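Local coordinates for lipase-esterase related protein (Clostridium acetobutylicum, PDB 3E0X) that probably acts as a hydrolase of the alpha/beta hydrolase fold, its natural substrate unknown, at residues A[30-42]-A[228-242]. Sequence-based numbering, arbitrary orientation.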
# COMPACT_ATOMS: atom_id res chain seq x y z
N LYS A 30 9.17 -5.77 2.86
CA LYS A 30 9.96 -5.49 4.07
C LYS A 30 9.46 -4.26 4.83
O LYS A 30 9.71 -4.11 6.04
CB LYS A 30 11.44 -5.32 3.71
CG LYS A 30 12.10 -6.58 3.09
CD LYS A 30 13.54 -6.33 2.59
CE LYS A 30 13.63 -5.22 1.52
NZ LYS A 30 15.02 -4.76 1.11
N ILE A 31 8.76 -3.36 4.13
CA ILE A 31 8.31 -2.11 4.72
C ILE A 31 7.27 -2.35 5.82
O ILE A 31 7.04 -1.48 6.67
CB ILE A 31 7.76 -1.13 3.63
CG1 ILE A 31 7.79 0.33 4.14
CG2 ILE A 31 6.34 -1.55 3.13
CD1 ILE A 31 9.17 0.89 4.41
N PHE A 32 6.63 -3.53 5.78
CA PHE A 32 5.61 -3.92 6.77
C PHE A 32 6.18 -4.60 8.02
O PHE A 32 5.42 -5.10 8.82
CB PHE A 32 4.57 -4.82 6.08
CG PHE A 32 3.69 -4.10 5.10
CD1 PHE A 32 2.78 -3.15 5.55
CD2 PHE A 32 3.75 -4.39 3.74
CE1 PHE A 32 1.92 -2.50 4.64
CE2 PHE A 32 2.89 -3.77 2.84
CZ PHE A 32 1.99 -2.80 3.30
N GLY A 33 7.50 -4.57 8.18
CA GLY A 33 8.16 -5.32 9.23
C GLY A 33 7.72 -4.98 10.64
O GLY A 33 7.71 -5.84 11.52
N GLU A 34 7.39 -3.71 10.88
CA GLU A 34 6.87 -3.35 12.20
C GLU A 34 5.39 -3.65 12.33
O GLU A 34 4.96 -4.16 13.33
CB GLU A 34 7.12 -1.88 12.52
CG GLU A 34 8.57 -1.55 12.75
CD GLU A 34 9.25 -2.44 13.81
OE1 GLU A 34 8.83 -2.40 14.98
OE2 GLU A 34 10.22 -3.14 13.45
N LEU A 35 4.62 -3.35 11.27
CA LEU A 35 3.18 -3.50 11.34
C LEU A 35 2.81 -4.95 11.55
O LEU A 35 1.89 -5.27 12.32
CB LEU A 35 2.56 -2.95 10.06
CG LEU A 35 1.04 -2.90 10.04
CD1 LEU A 35 0.53 -1.98 11.14
CD2 LEU A 35 0.51 -2.47 8.70
N GLU A 36 3.54 -5.85 10.90
CA GLU A 36 3.23 -7.27 11.04
C GLU A 36 3.40 -7.77 12.50
O GLU A 36 2.75 -8.73 12.91
CB GLU A 36 4.03 -8.13 10.05
CG GLU A 36 5.49 -8.25 10.36
CD GLU A 36 6.22 -9.00 9.28
OE1 GLU A 36 6.27 -8.51 8.13
OE2 GLU A 36 6.73 -10.09 9.57
N LYS A 37 4.21 -7.08 13.30
CA LYS A 37 4.40 -7.50 14.69
C LYS A 37 3.13 -7.41 15.56
O LYS A 37 3.03 -8.07 16.61
CB LYS A 37 5.54 -6.71 15.35
CG LYS A 37 6.89 -6.88 14.68
CD LYS A 37 7.91 -5.97 15.37
CE LYS A 37 9.31 -6.22 14.84
NZ LYS A 37 10.26 -5.30 15.50
N TYR A 38 2.15 -6.60 15.13
CA TYR A 38 0.95 -6.32 15.93
C TYR A 38 -0.28 -7.02 15.35
O TYR A 38 -1.40 -6.86 15.85
CB TYR A 38 0.73 -4.79 16.04
CG TYR A 38 1.95 -4.11 16.63
CD1 TYR A 38 2.16 -4.12 18.02
CD2 TYR A 38 2.93 -3.54 15.82
CE1 TYR A 38 3.32 -3.53 18.58
CE2 TYR A 38 4.09 -2.96 16.37
CZ TYR A 38 4.27 -2.97 17.75
OH TYR A 38 5.39 -2.40 18.34
N LEU A 39 -0.05 -7.82 14.31
CA LEU A 39 -1.15 -8.50 13.60
C LEU A 39 -0.96 -10.02 13.58
O LEU A 39 -1.46 -10.71 12.67
CB LEU A 39 -1.26 -7.93 12.19
CG LEU A 39 -1.69 -6.46 12.16
CD1 LEU A 39 -1.54 -5.82 10.78
CD2 LEU A 39 -3.14 -6.33 12.68
N GLU A 40 -0.27 -10.53 14.59
CA GLU A 40 0.12 -11.94 14.66
C GLU A 40 -1.03 -12.91 14.84
O GLU A 40 -0.86 -14.11 14.60
CB GLU A 40 1.16 -12.14 15.77
CG GLU A 40 2.52 -11.71 15.34
CD GLU A 40 3.59 -12.10 16.32
OE1 GLU A 40 3.44 -13.15 16.99
OE2 GLU A 40 4.59 -11.34 16.41
N ASP A 41 -2.20 -12.40 15.22
CA ASP A 41 -3.37 -13.26 15.41
C ASP A 41 -4.07 -13.56 14.08
O ASP A 41 -5.03 -14.36 14.03
CB ASP A 41 -4.38 -12.63 16.39
CG ASP A 41 -3.96 -12.79 17.86
OD1 ASP A 41 -3.25 -13.77 18.17
OD2 ASP A 41 -4.35 -11.96 18.71
N TYR A 42 -3.60 -12.92 13.01
CA TYR A 42 -4.20 -13.08 11.70
C TYR A 42 -3.29 -13.83 10.73
O TYR A 42 -2.10 -14.00 10.98
CB TYR A 42 -4.53 -11.71 11.13
CG TYR A 42 -5.29 -10.84 12.09
CD1 TYR A 42 -6.51 -11.26 12.64
CD2 TYR A 42 -4.80 -9.60 12.47
CE1 TYR A 42 -7.22 -10.46 13.53
CE2 TYR A 42 -5.49 -8.79 13.35
CZ TYR A 42 -6.70 -9.22 13.87
OH TYR A 42 -7.36 -8.37 14.73
N PHE A 228 5.87 7.62 7.04
CA PHE A 228 6.34 6.43 7.76
C PHE A 228 5.48 6.14 8.99
O PHE A 228 5.91 5.44 9.90
CB PHE A 228 7.83 6.55 8.12
CG PHE A 228 8.74 5.73 7.22
CD1 PHE A 228 8.37 5.38 5.92
CD2 PHE A 228 10.01 5.38 7.68
CE1 PHE A 228 9.26 4.66 5.11
CE2 PHE A 228 10.89 4.65 6.89
CZ PHE A 228 10.52 4.29 5.60
N LEU A 229 4.24 6.62 8.98
CA LEU A 229 3.27 6.27 10.02
C LEU A 229 3.27 4.77 10.31
O LEU A 229 3.23 4.36 11.46
CB LEU A 229 1.87 6.70 9.59
CG LEU A 229 0.70 6.38 10.52
CD1 LEU A 229 0.80 7.12 11.86
CD2 LEU A 229 -0.64 6.69 9.82
N LEU A 230 3.33 3.95 9.26
CA LEU A 230 3.25 2.47 9.42
C LEU A 230 4.48 1.87 10.10
O LEU A 230 4.48 0.66 10.42
CB LEU A 230 3.01 1.76 8.06
CG LEU A 230 4.23 1.52 7.14
CD1 LEU A 230 3.82 0.63 5.97
CD2 LEU A 230 4.94 2.78 6.63
N VAL A 231 5.55 2.67 10.21
CA VAL A 231 6.79 2.24 10.84
C VAL A 231 6.89 2.83 12.25
O VAL A 231 7.12 2.09 13.22
CB VAL A 231 8.02 2.68 10.00
CG1 VAL A 231 9.29 2.65 10.84
CG2 VAL A 231 8.14 1.79 8.79
N VAL A 232 6.69 4.13 12.38
CA VAL A 232 6.87 4.79 13.68
C VAL A 232 5.66 4.64 14.61
O VAL A 232 5.79 4.80 15.83
CB VAL A 232 7.24 6.29 13.54
CG1 VAL A 232 8.51 6.42 12.72
CG2 VAL A 232 6.12 7.10 12.91
N ASN A 233 4.49 4.36 14.03
CA ASN A 233 3.31 4.09 14.86
C ASN A 233 2.62 2.84 14.36
O ASN A 233 1.40 2.81 14.16
CB ASN A 233 2.34 5.29 14.91
CG ASN A 233 1.35 5.20 16.07
OD1 ASN A 233 1.34 4.21 16.83
ND2 ASN A 233 0.54 6.26 16.25
N ALA A 234 3.42 1.80 14.14
CA ALA A 234 2.87 0.52 13.70
C ALA A 234 1.81 -0.01 14.67
O ALA A 234 0.80 -0.57 14.25
CB ALA A 234 3.98 -0.49 13.54
N LYS A 235 2.04 0.17 15.97
CA LYS A 235 1.08 -0.32 16.96
C LYS A 235 -0.27 0.38 16.80
O LYS A 235 -1.31 -0.26 16.84
CB LYS A 235 1.64 -0.14 18.37
CG LYS A 235 0.76 -0.71 19.47
CD LYS A 235 1.35 -0.46 20.87
CE LYS A 235 0.54 -1.22 21.90
NZ LYS A 235 0.90 -0.89 23.31
N GLY A 236 -0.23 1.70 16.61
CA GLY A 236 -1.48 2.46 16.49
C GLY A 236 -2.18 2.13 15.17
O GLY A 236 -3.41 1.99 15.11
N VAL A 237 -1.39 1.98 14.11
CA VAL A 237 -2.00 1.60 12.82
C VAL A 237 -2.66 0.21 12.93
O VAL A 237 -3.80 0.01 12.46
CB VAL A 237 -0.94 1.63 11.70
CG1 VAL A 237 -1.49 1.00 10.41
CG2 VAL A 237 -0.49 3.06 11.45
N ALA A 238 -1.97 -0.73 13.56
CA ALA A 238 -2.55 -2.08 13.72
C ALA A 238 -3.85 -2.03 14.51
O ALA A 238 -4.78 -2.76 14.17
CB ALA A 238 -1.56 -3.05 14.34
N GLU A 239 -3.94 -1.18 15.54
CA GLU A 239 -5.19 -1.06 16.30
C GLU A 239 -6.32 -0.60 15.38
O GLU A 239 -7.47 -1.08 15.51
CB GLU A 239 -4.99 -0.13 17.50
CG GLU A 239 -4.11 -0.75 18.60
CD GLU A 239 -4.65 -2.12 19.06
OE1 GLU A 239 -5.83 -2.20 19.48
OE2 GLU A 239 -3.88 -3.11 18.98
N GLU A 240 -5.99 0.29 14.44
CA GLU A 240 -6.98 0.85 13.54
C GLU A 240 -7.31 -0.08 12.37
O GLU A 240 -8.23 0.19 11.57
CB GLU A 240 -6.50 2.20 13.02
CG GLU A 240 -6.47 3.24 14.12
CD GLU A 240 -7.85 3.67 14.60
OE1 GLU A 240 -8.82 3.63 13.80
OE2 GLU A 240 -7.95 4.08 15.77
N ILE A 241 -6.56 -1.17 12.25
CA ILE A 241 -6.91 -2.27 11.35
C ILE A 241 -7.80 -3.26 12.11
O ILE A 241 -8.85 -3.68 11.60
CB ILE A 241 -5.65 -2.93 10.76
CG1 ILE A 241 -4.99 -1.94 9.81
CG2 ILE A 241 -6.02 -4.19 10.00
CD1 ILE A 241 -3.60 -2.33 9.35
N LYS A 242 -7.40 -3.62 13.33
CA LYS A 242 -8.20 -4.53 14.18
C LYS A 242 -9.61 -4.03 14.41
O LYS A 242 -10.56 -4.84 14.49
CB LYS A 242 -7.54 -4.68 15.55
CG LYS A 242 -6.23 -5.37 15.50
CD LYS A 242 -5.64 -5.33 16.88
CE LYS A 242 -4.25 -5.79 16.84
NZ LYS A 242 -3.76 -5.96 18.20
O HOH W 1 5.93 -1.54 9.25
O HOH W 2 -1.35 -7.23 18.92
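L35 holds CG opposite its backbone N (chi1 -174°), and the second torsion then brings CD1 against the first turn of helix 234-242, 3.4 Å from A234 O and against V237 CG1; Y38, with CG beside its own N (chi1 -56°), lays its ring on K235. This joins two parts of an alpha/beta hydrolase fold: the connection between strands 18-22 and 43-47, and the C-terminal helices that follow strand 217-222 at the sheet edge. No direct hydrogen bond joins the two segments; packing and two bridging waters hold them together. K235 CB stands 3.9 Å from the Y38 ring centroid, 14° off the normal, a CH-pi contact over one face; K37 CB covers the opposite face toward the rim, so the ring is sandwiched. Small side chains permit the close approach: A234 CB meets E34 CB, and A238 CB comes to 3.3 Å from Y38 CB. Deeper in, L35 CD2 and I241 CD1 meet tip to tip, while L39 and L35 also pack on F21 of the central sheet. Towards the ligand pocket, I31 CD1 touches CE1 and CZ of F228, whose side chain comes within about 4 Å of the bound ortho-xylene, nearest atoms. L230 CD1 reaches F32 CE1, the two side chains crossing at about a right angle. Water 1 satisfies three backbone groups across the junction, donating to I31 O and to L230 O (2.9 Å) and accepting from L35 N. E34 turns its carboxylate away from the C-terminal helices, to K37 NZ and to Y157 OH of helix 152-158. At the far end, K242 NZ forms a salt bridge with E239 OE2 on the carboxylate's syn side, and donates to water 2 at 2.8 Å; that water in turn donates to Y38 O at 3.1 Å.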